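Local coordinates for N-acetylglucosamine-specific lectin (Saxidomus purpuratus, PDB 6A7T), which binds N-acetylglucosamine as a C-type lectin whose carbohydrate recognition is independent of calcium, at residues E32-E45 and E70-F84. Sequence-based numbering, arbitrary orientation.
With CA (calcium ion), chain C.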
ATOM      1  N   GLU A  32      -3.932   3.393 -10.615  1.00 10.59           N
ATOM      2  CA  GLU A  32      -4.127   4.013  -9.298  1.00 12.63           C
ATOM      3  C   GLU A  32      -3.386   3.226  -8.234  1.00 11.36           C
ATOM      4  O   GLU A  32      -3.371   2.037  -8.252  1.00 10.37           O
ATOM      5  CB  GLU A  32      -5.586   3.950  -8.868  1.00 15.54           C
ATOM      6  CG  GLU A  32      -6.478   4.890  -9.607  1.00 21.25           C
ATOM      7  CD  GLU A  32      -7.799   4.909  -8.849  1.00 24.84           C
ATOM      8  OE1 GLU A  32      -8.841   4.669  -9.489  1.00 29.40           O
ATOM      9  OE2 GLU A  32      -7.758   5.147  -7.591  1.00 24.66           O
ATOM     10  N   TRP A  33      -2.830   3.930  -7.239  1.00 10.03           N
ATOM     11  CA  TRP A  33      -2.113   3.309  -6.122  1.00 10.10           C
ATOM     12  C   TRP A  33      -3.012   3.152  -4.897  1.00  9.75           C
ATOM     13  O   TRP A  33      -3.759   4.070  -4.552  1.00 12.46           O
ATOM     14  CB  TRP A  33      -0.904   4.162  -5.766  1.00 10.93           C
ATOM     15  CG  TRP A  33       0.030   3.550  -4.770  1.00 11.72           C
ATOM     16  CD1 TRP A  33       1.110   2.779  -5.079  1.00 12.12           C
ATOM     17  CD2 TRP A  33      -0.008   3.628  -3.331  1.00 12.73           C
ATOM     18  NE1 TRP A  33       1.770   2.434  -3.939  1.00 12.58           N
ATOM     19  CE2 TRP A  33       1.119   2.934  -2.856  1.00 13.68           C
ATOM     20  CE3 TRP A  33      -0.831   4.284  -2.405  1.00 14.28           C
ATOM     21  CZ2 TRP A  33       1.416   2.780  -1.502  1.00 14.15           C
ATOM     22  CZ3 TRP A  33      -0.526   4.155  -1.055  1.00 14.52           C
ATOM     23  CH2 TRP A  33       0.562   3.400  -0.610  1.00 14.33           C
ATOM     24  N   PHE A  34      -2.868   2.016  -4.242  1.00 10.25           N
ATOM     25  CA  PHE A  34      -3.456   1.790  -2.942  1.00 12.06           C
ATOM     26  C   PHE A  34      -2.685   0.673  -2.250  1.00 12.64           C
ATOM     27  O   PHE A  34      -2.463  -0.371  -2.823  1.00 11.53           O
ATOM     28  CB  PHE A  34      -4.936   1.424  -3.079  1.00 13.61           C
ATOM     29  CG  PHE A  34      -5.546   1.039  -1.758  1.00 15.32           C
ATOM     30  CD1 PHE A  34      -5.899   2.026  -0.854  1.00 18.07           C
ATOM     31  CD2 PHE A  34      -5.630  -0.288  -1.375  1.00 16.84           C
ATOM     32  CE1 PHE A  34      -6.385   1.678   0.393  1.00 19.18           C
ATOM     33  CE2 PHE A  34      -6.160  -0.629  -0.141  1.00 20.33           C
ATOM     34  CZ  PHE A  34      -6.525   0.359   0.727  1.00 19.95           C
ATOM     35  N   GLY A  35      -2.263   0.896  -0.992  1.00 13.30           N
ATOM     36  CA  GLY A  35      -1.879  -0.253  -0.159  1.00 12.82           C
ATOM     37  C   GLY A  35      -0.645  -1.011  -0.663  1.00 12.28           C
ATOM     38  O   GLY A  35      -0.541  -2.209  -0.443  1.00 14.26           O
ATOM     39  N   GLY A  36       0.228  -0.315  -1.388  1.00 12.57           N
ATOM     40  CA  GLY A  36       1.470  -0.846  -1.875  1.00 12.28           C
ATOM     41  C   GLY A  36       1.366  -1.446  -3.258  1.00 11.54           C
ATOM     42  O   GLY A  36       2.336  -1.990  -3.783  1.00 12.01           O
ATOM     43  N   SER A  37       0.192  -1.347  -3.871  1.00 10.17           N
ATOM     44  CA  SER A  37      -0.015  -1.890  -5.228  1.00  9.31           C
ATOM     45  C   SER A  37      -0.535  -0.807  -6.153  1.00  9.23           C
ATOM     46  O   SER A  37      -1.141   0.142  -5.711  1.00  8.19           O
ATOM     47  CB  SER A  37      -1.022  -3.002  -5.214  1.00  9.27           C
ATOM     48  OG  SER A  37      -0.512  -4.133  -4.550  1.00 10.86           O
ATOM     49  N   CYS A  38      -0.304  -1.013  -7.458  1.00  8.72           N
ATOM     50  CA  CYS A  38      -0.929  -0.238  -8.532  1.00  8.25           C
ATOM     51  C   CYS A  38      -2.036  -1.083  -9.189  1.00  7.83           C
ATOM     52  O   CYS A  38      -1.891  -2.267  -9.389  1.00  8.51           O
ATOM     53  CB  CYS A  38       0.092   0.197  -9.560  1.00  8.47           C
ATOM     54  SG  CYS A  38       1.354   1.313  -8.890  1.00 11.34           S
ATOM     55  N   TYR A  39      -3.144  -0.421  -9.498  1.00  7.64           N
ATOM     56  CA  TYR A  39      -4.329  -1.048 -10.068  1.00  7.93           C
ATOM     57  C   TYR A  39      -4.724  -0.386 -11.384  1.00  7.87           C
ATOM     58  O   TYR A  39      -4.759   0.850 -11.505  1.00  8.03           O
ATOM     59  CB  TYR A  39      -5.499  -0.900  -9.114  1.00  7.66           C
ATOM     60  CG  TYR A  39      -5.285  -1.524  -7.757  1.00  7.88           C
ATOM     61  CD1 TYR A  39      -4.530  -0.884  -6.778  1.00  7.99           C
ATOM     62  CD2 TYR A  39      -5.830  -2.758  -7.442  1.00  8.25           C
ATOM     63  CE1 TYR A  39      -4.290  -1.473  -5.536  1.00  8.53           C
ATOM     64  CE2 TYR A  39      -5.688  -3.304  -6.180  1.00  9.18           C
ATOM     65  CZ  TYR A  39      -4.868  -2.692  -5.244  1.00  9.05           C
ATOM     66  OH  TYR A  39      -4.749  -3.293  -4.021  1.00 10.69           O
ATOM     67  N   LEU A  40      -5.204  -1.250 -12.307  1.00  7.47           N
ATOM     68  CA  LEU A  40      -5.789  -0.808 -13.566  1.00  8.42           C
ATOM     69  C   LEU A  40      -7.222  -1.316 -13.626  1.00  8.18           C
ATOM     70  O   LEU A  40      -7.434  -2.532 -13.604  1.00  8.37           O
ATOM     71  CB  LEU A  40      -4.975  -1.399 -14.723  1.00  8.73           C
ATOM     72  CG  LEU A  40      -5.490  -1.027 -16.130  1.00  9.85           C
ATOM     73  CD1 LEU A  40      -5.395   0.451 -16.379  1.00 12.22           C
ATOM     74  CD2 LEU A  40      -4.734  -1.773 -17.198  1.00 11.30           C
ATOM     75  N   PHE A  41      -8.178  -0.385 -13.709  1.00  9.22           N
ATOM     76  CA  PHE A  41      -9.575  -0.682 -13.920  1.00  9.30           C
ATOM     77  C   PHE A  41      -9.815  -0.611 -15.425  1.00  9.55           C
ATOM     78  O   PHE A  41     -10.060   0.483 -15.964  1.00 12.24           O
ATOM     79  CB  PHE A  41     -10.425   0.268 -13.070  1.00  9.31           C
ATOM     80  CG  PHE A  41     -10.196   0.112 -11.589  1.00  9.74           C
ATOM     81  CD1 PHE A  41      -9.118   0.735 -10.966  1.00  8.83           C
ATOM     82  CD2 PHE A  41     -11.077  -0.624 -10.788  1.00  9.07           C
ATOM     83  CE1 PHE A  41      -8.917   0.618  -9.594  1.00  9.85           C
ATOM     84  CE2 PHE A  41     -10.855  -0.760  -9.430  1.00  9.69           C
ATOM     85  CZ  PHE A  41      -9.787  -0.131  -8.829  1.00  9.81           C
ATOM     86  N   ASP A  42      -9.563  -1.733 -16.082  1.00  9.77           N
ATOM     87  CA  ASP A  42      -9.523  -1.735 -17.538  1.00 10.97           C
ATOM     88  C   ASP A  42     -10.933  -1.945 -18.103  1.00 12.28           C
ATOM     89  O   ASP A  42     -11.613  -2.891 -17.732  1.00 13.35           O
ATOM     90  CB  ASP A  42      -8.543  -2.764 -18.078  1.00 11.69           C
ATOM     91  CG  ASP A  42      -8.212  -2.468 -19.543  1.00 12.70           C
ATOM     92  OD1 ASP A  42      -7.383  -1.555 -19.817  1.00 17.48           O
ATOM     93  OD2 ASP A  42      -8.828  -3.078 -20.400  1.00 14.11           O
ATOM     94  N   GLU A  43     -11.323  -1.081 -19.044  1.00 13.07           N
ATOM     95  CA  GLU A  43     -12.695  -1.048 -19.507  1.00 15.19           C
ATOM     96  C   GLU A  43     -12.881  -1.808 -20.816  1.00 14.20           C
ATOM     97  O   GLU A  43     -14.017  -1.851 -21.351  1.00 16.72           O
ATOM     98  CB  GLU A  43     -13.120   0.403 -19.614  1.00 18.08           C
ATOM     99  CG  GLU A  43     -13.146   1.054 -18.249  1.00 20.89           C
ATOM    100  CD  GLU A  43     -13.812   2.406 -18.227  1.00 25.78           C
ATOM    101  OE1 GLU A  43     -13.887   3.021 -19.323  1.00 27.78           O
ATOM    102  OE2 GLU A  43     -14.260   2.811 -17.135  1.00 26.93           O
ATOM    103  N   THR A  44     -11.823  -2.400 -21.340  1.00 13.44           N
ATOM    104  CA  THR A  44     -11.947  -3.269 -22.512  1.00 13.04           C
ATOM    105  C   THR A  44     -12.619  -4.576 -22.076  1.00 12.39           C
ATOM    106  O   THR A  44     -12.258  -5.160 -21.085  1.00 13.86           O
ATOM    107  CB  THR A  44     -10.624  -3.596 -23.192  1.00 14.78           C
ATOM    108  OG1 THR A  44     -10.086  -2.390 -23.738  1.00 18.34           O
ATOM    109  CG2 THR A  44     -10.752  -4.608 -24.304  1.00 15.43           C
ATOM    110  N   GLU A  45     -13.633  -5.004 -22.816  1.00 13.11           N
ATOM    111  CA  GLU A  45     -14.434  -6.159 -22.398  1.00 13.84           C
ATOM    112  C   GLU A  45     -13.851  -7.440 -22.987  1.00 11.83           C
ATOM    113  O   GLU A  45     -13.611  -7.514 -24.223  1.00 12.78           O
ATOM    114  CB  GLU A  45     -15.877  -5.984 -22.878  1.00 15.63           C
ATOM    115  CG  GLU A  45     -16.588  -4.843 -22.190  1.00 18.33           C
ATOM    116  CD  GLU A  45     -18.014  -4.675 -22.657  1.00 24.04           C
ATOM    117  OE1 GLU A  45     -18.203  -4.450 -23.872  1.00 29.00           O
ATOM    118  OE2 GLU A  45     -18.910  -4.777 -21.814  1.00 26.41           O
ATOM    119  N   GLU A  70      -8.887  -3.325   1.211  1.00 14.48           N
ATOM    120  CA  GLU A  70      -8.665  -3.355  -0.265  1.00 13.07           C
ATOM    121  C   GLU A  70     -10.009  -3.430  -0.966  1.00 11.68           C
ATOM    122  O   GLU A  70     -10.217  -2.819  -2.040  1.00 11.80           O
ATOM    123  CB  GLU A  70      -7.749  -4.528  -0.645  1.00 12.23           C
ATOM    124  CG  GLU A  70      -7.341  -4.548  -2.137  1.00 12.84           C
ATOM    125  CD  GLU A  70      -6.421  -5.706  -2.498  1.00 13.16           C
ATOM    126  OE1 GLU A  70      -5.808  -5.634  -3.557  1.00 11.44           O
ATOM    127  OE2 GLU A  70      -6.252  -6.679  -1.698  1.00 14.50           O
ATOM    128  N   ASP A  71     -10.917  -4.204  -0.378  1.00 11.88           N
ATOM    129  CA  ASP A  71     -12.266  -4.355  -0.884  1.00 12.01           C
ATOM    130  C   ASP A  71     -12.915  -2.971  -0.975  1.00 12.00           C
ATOM    131  O   ASP A  71     -13.529  -2.633  -1.991  1.00 10.47           O
ATOM    132  CB  ASP A  71     -13.059  -5.303  -0.002  1.00 13.08           C
ATOM    133  CG  ASP A  71     -14.475  -5.553  -0.453  1.00 13.75           C
ATOM    134  OD1 ASP A  71     -14.671  -6.129  -1.511  1.00 12.82           O
ATOM    135  OD2 ASP A  71     -15.408  -5.163   0.345  1.00 14.82           O
ATOM    136  N   ASP A  72     -12.738  -2.174   0.072  1.00 13.22           N
ATOM    137  CA  ASP A  72     -13.350  -0.848   0.126  1.00 13.60           C
ATOM    138  C   ASP A  72     -12.772   0.042  -0.977  1.00 13.19           C
ATOM    139  O   ASP A  72     -13.515   0.775  -1.667  1.00 12.55           O
ATOM    140  CB  ASP A  72     -13.228  -0.239   1.541  1.00 14.12           C
ATOM    141  CG  ASP A  72     -14.100  -0.893   2.630  1.00 16.37           C
ATOM    142  OD1 ASP A  72     -15.031  -1.667   2.300  1.00 16.56           O
ATOM    143  OD2 ASP A  72     -13.824  -0.641   3.861  1.00 19.01           O
ATOM    144  N   PHE A  73     -11.454   0.032  -1.141  1.00 12.15           N
ATOM    145  CA  PHE A  73     -10.799   0.780  -2.146  1.00 11.48           C
ATOM    146  C   PHE A  73     -11.426   0.438  -3.495  1.00 10.81           C
ATOM    147  O   PHE A  73     -11.767   1.310  -4.261  1.00 11.37           O
ATOM    148  CB  PHE A  73      -9.286   0.510  -2.161  1.00 12.60           C
ATOM    149  CG  PHE A  73      -8.626   0.944  -3.431  1.00 12.48           C
ATOM    150  CD1 PHE A  73      -8.489   2.290  -3.738  1.00 14.08           C
ATOM    151  CD2 PHE A  73      -8.186  -0.007  -4.350  1.00 13.47           C
ATOM    152  CE1 PHE A  73      -7.927   2.695  -4.947  1.00 14.94           C
ATOM    153  CE2 PHE A  73      -7.621   0.401  -5.546  1.00 14.03           C
ATOM    154  CZ  PHE A  73      -7.475   1.739  -5.834  1.00 14.36           C
ATOM    155  N   ILE A  74     -11.509  -0.861  -3.823  1.00 10.28           N
ATOM    156  CA  ILE A  74     -11.991  -1.273  -5.145  1.00 10.54           C
ATOM    157  C   ILE A  74     -13.424  -0.780  -5.326  1.00 10.77           C
ATOM    158  O   ILE A  74     -13.755  -0.228  -6.378  1.00 10.21           O
ATOM    159  CB  ILE A  74     -11.862  -2.789  -5.316  1.00 11.20           C
ATOM    160  CG1 ILE A  74     -10.391  -3.195  -5.376  1.00 11.44           C
ATOM    161  CG2 ILE A  74     -12.646  -3.256  -6.527  1.00 12.40           C
ATOM    162  CD1 ILE A  74     -10.130  -4.660  -5.150  1.00 11.74           C
ATOM    163  N   ARG A  75     -14.260  -0.996  -4.300  1.00 11.17           N
ATOM    164  CA  ARG A  75     -15.647  -0.601  -4.374  1.00 12.26           C
ATOM    165  C   ARG A  75     -15.728   0.907  -4.627  1.00 11.84           C
ATOM    166  O   ARG A  75     -16.597   1.354  -5.384  1.00 12.03           O
ATOM    167  CB  ARG A  75     -16.411  -1.021  -3.128  1.00 13.15           C
ATOM    168  CG  ARG A  75     -17.908  -0.764  -3.276  1.00 14.35           C
ATOM    169  CD  ARG A  75     -18.697  -1.242  -2.087  1.00 14.69           C
ATOM    170  NE  ARG A  75     -18.644  -2.677  -1.934  1.00 13.48           N
ATOM    171  CZ  ARG A  75     -17.825  -3.349  -1.148  1.00 13.33           C
ATOM    172  NH1 ARG A  75     -17.055  -2.748  -0.270  1.00 12.47           N
ATOM    173  NH2 ARG A  75     -17.798  -4.668  -1.283  1.00 15.55           N
ATOM    174  N   GLY A  76     -14.868   1.668  -3.945  1.00 11.58           N
ATOM    175  CA  GLY A  76     -14.806   3.151  -4.133  1.00 13.38           C
ATOM    176  C   GLY A  76     -14.652   3.582  -5.577  1.00 13.38           C
ATOM    177  O   GLY A  76     -15.295   4.551  -6.001  1.00 16.13           O
ATOM    178  N   VAL A  77     -13.820   2.876  -6.352  1.00 11.50           N
ATOM    179  CA  VAL A  77     -13.601   3.179  -7.742  1.00 10.75           C
ATOM    180  C   VAL A  77     -14.795   2.698  -8.578  1.00 11.17           C
ATOM    181  O   VAL A  77     -15.419   3.502  -9.312  1.00 10.65           O
ATOM    182  CB  VAL A  77     -12.269   2.577  -8.242  1.00 10.63           C
ATOM    183  CG1 VAL A  77     -12.049   2.864  -9.719  1.00 11.18           C
ATOM    184  CG2 VAL A  77     -11.085   3.109  -7.439  1.00 10.85           C
ATOM    185  N   ILE A  78     -15.156   1.412  -8.492  1.00 10.14           N
ATOM    186  CA  ILE A  78     -16.114   0.876  -9.460  1.00 11.28           C
ATOM    187  C   ILE A  78     -17.537   1.423  -9.201  1.00 11.86           C
ATOM    188  O   ILE A  78     -18.305   1.546 -10.125  1.00 11.71           O
ATOM    189  CB  ILE A  78     -16.028  -0.664  -9.520  1.00 11.42           C
ATOM    190  CG1 ILE A  78     -16.459  -1.343  -8.229  1.00 10.61           C
ATOM    191  CG2 ILE A  78     -14.622  -1.032  -9.931  1.00 11.42           C
ATOM    192  CD1 ILE A  78     -16.210  -2.820  -8.220  1.00 12.08           C
ATOM    193  N   SER A  79     -17.882   1.741  -7.951  1.00 13.19           N
ATOM    194  CA  SER A  79     -19.234   2.267  -7.590  1.00 14.56           C
ATOM    195  C   SER A  79     -19.415   3.705  -8.100  1.00 16.43           C
ATOM    196  O   SER A  79     -20.565   4.188  -8.160  1.00 18.95           O
ATOM    197  CB  SER A  79     -19.490   2.183  -6.120  1.00 14.76           C
ATOM    198  OG  SER A  79     -18.726   3.157  -5.422  1.00 15.75           O
ATOM    199  N   ALA A  80     -18.325   4.375  -8.479  1.00 17.34           N
ATOM    200  CA  ALA A  80     -18.381   5.812  -8.917  1.00 17.27           C
ATOM    201  C   ALA A  80     -18.702   5.935 -10.417  1.00 19.64           C
ATOM    202  O   ALA A  80     -18.784   7.070 -10.934  1.00 22.96           O
ATOM    203  CB  ALA A  80     -17.070   6.504  -8.611  1.00 20.11           C
ATOM    204  N   GLN A  81     -18.813   4.818 -11.147  1.00 15.92           N
ATOM    205  CA  GLN A  81     -19.228   4.792 -12.534  1.00 16.21           C
ATOM    206  C   GLN A  81     -20.506   3.947 -12.611  1.00 17.34           C
ATOM    207  O   GLN A  81     -20.864   3.231 -11.621  1.00 18.52           O
ATOM    208  CB  GLN A  81     -18.136   4.284 -13.485  1.00 15.35           C
ATOM    209  CG  GLN A  81     -17.641   2.867 -13.212  1.00 14.55           C
ATOM    210  CD  GLN A  81     -18.573   1.830 -13.788  1.00 15.56           C
ATOM    211  OE1 GLN A  81     -18.837   1.808 -14.984  1.00 15.15           O
ATOM    212  NE2 GLN A  81     -19.048   0.942 -12.944  1.00 14.67           N
ATOM    213  N   SER A  82     -21.198   4.030 -13.754  1.00 20.13           N
ATOM    214  CA  SER A  82     -22.428   3.230 -13.965  1.00 21.88           C
ATOM    215  C   SER A  82     -22.523   2.637 -15.384  1.00 21.92           C
ATOM    216  O   SER A  82     -23.550   2.109 -15.731  1.00 26.41           O
ATOM    217  CB  SER A  82     -23.659   4.040 -13.633  1.00 27.50           C
ATOM    218  OG  SER A  82     -23.734   5.148 -14.516  1.00 31.06           O
ATOM    219  N   ALA A  83     -21.456   2.669 -16.182  1.00 22.30           N
ATOM    220  CA  ALA A  83     -21.451   2.002 -17.501  1.00 20.09           C
ATOM    221  C   ALA A  83     -21.415   0.484 -17.328  1.00 17.91           C
ATOM    222  O   ALA A  83     -21.999  -0.264 -18.101  1.00 18.62           O
ATOM    223  CB  ALA A  83     -20.270   2.429 -18.319  1.00 20.84           C
ATOM    224  N   PHE A  84     -20.637   0.033 -16.337  1.00 14.76           N
ATOM    225  CA  PHE A  84     -20.404  -1.395 -16.138  1.00 13.31           C
ATOM    226  C   PHE A  84     -21.000  -1.860 -14.817  1.00 13.00           C
ATOM    227  O   PHE A  84     -20.877  -1.177 -13.803  1.00 13.31           O
ATOM    228  CB  PHE A  84     -18.901  -1.687 -16.123  1.00 12.99           C
ATOM    229  CG  PHE A  84     -18.226  -1.355 -17.419  1.00 13.17           C
ATOM    230  CD1 PHE A  84     -18.505  -2.065 -18.571  1.00 14.12           C
ATOM    231  CD2 PHE A  84     -17.369  -0.279 -17.497  1.00 14.50           C
ATOM    232  CE1 PHE A  84     -17.901  -1.758 -19.772  1.00 14.89           C
ATOM    233  CE2 PHE A  84     -16.803   0.071 -18.706  1.00 16.92           C
ATOM    234  CZ  PHE A  84     -17.065  -0.667 -19.840  1.00 16.78           C
TER
HETATM  235 CA    CA C 201      -4.401  -7.584  -3.365  1.00 11.63          CA
HETATM  236  O   HOH W   1     -17.088   3.131 -16.648  1.00 26.22           O
HETATM  237  O   HOH W   2      -2.988  -6.532  -1.627  1.00 15.55           O
HETATM  238  O   HOH W   3      -2.306  -8.888  -3.674  1.00 11.13           O
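F73 and F34 lie against each other with planes almost parallel (4°) but slid so far that each ring covers the other's CB rather than the other ring. F34 CB stands 3.5 Å from the F73 ring centroid and F73 CB 3.7 Å from that of F34, a reciprocal pair of CH-pi contacts. CG of F73 is anti to its backbone N (chi1 163°), which carries the ring over F34 CB and its CE2 edge to one face of Y39; this edge-to-face pair completes a three-ring cluster. Farther along the helix V77 pushes CG1 over the centre of the F41 ring, 3.6 Å from its centroid, while F73 CE2 and I74 CG2 meet the rim of that ring and I78 CG2 approaches it obliquely.

Polar contacts are found at both ends of this apolar patch and at its E32 edge. Y39 OH donates to E70 OE1 at 2.6 Å, reaching the carboxylate from above its plane. E70 also binds calcium through both oxygens, OE1 at 2.4 Å, so one atom serves metal and tyrosine together, and the bond probably steadies the carboxylate. T64, E66, E153 and two waters complete this site. The E32 carboxylate sits at the F73 edge, OE2 3.6 Å from CE1. Beyond the helix, E43 packs its CB and CG on F84 CE2, and a water donates to both E43 OE2 and Q81 OE1; Q81 NE2 donates to I78 O and F84 O, and Q81 OE1 accepts from F84 N.

The hairpin 32-34/37-43, with its type I' turn, thus lies against the helix 68-78 of the C-type lectin fold. Strand 37-43 runs at 36° to helix segment 70-78 and pairs with strand 148-154 on the edge not taken by 32-34, whereas I74 and I78 also pack on Y127 of strand 124-130 in the second sheet.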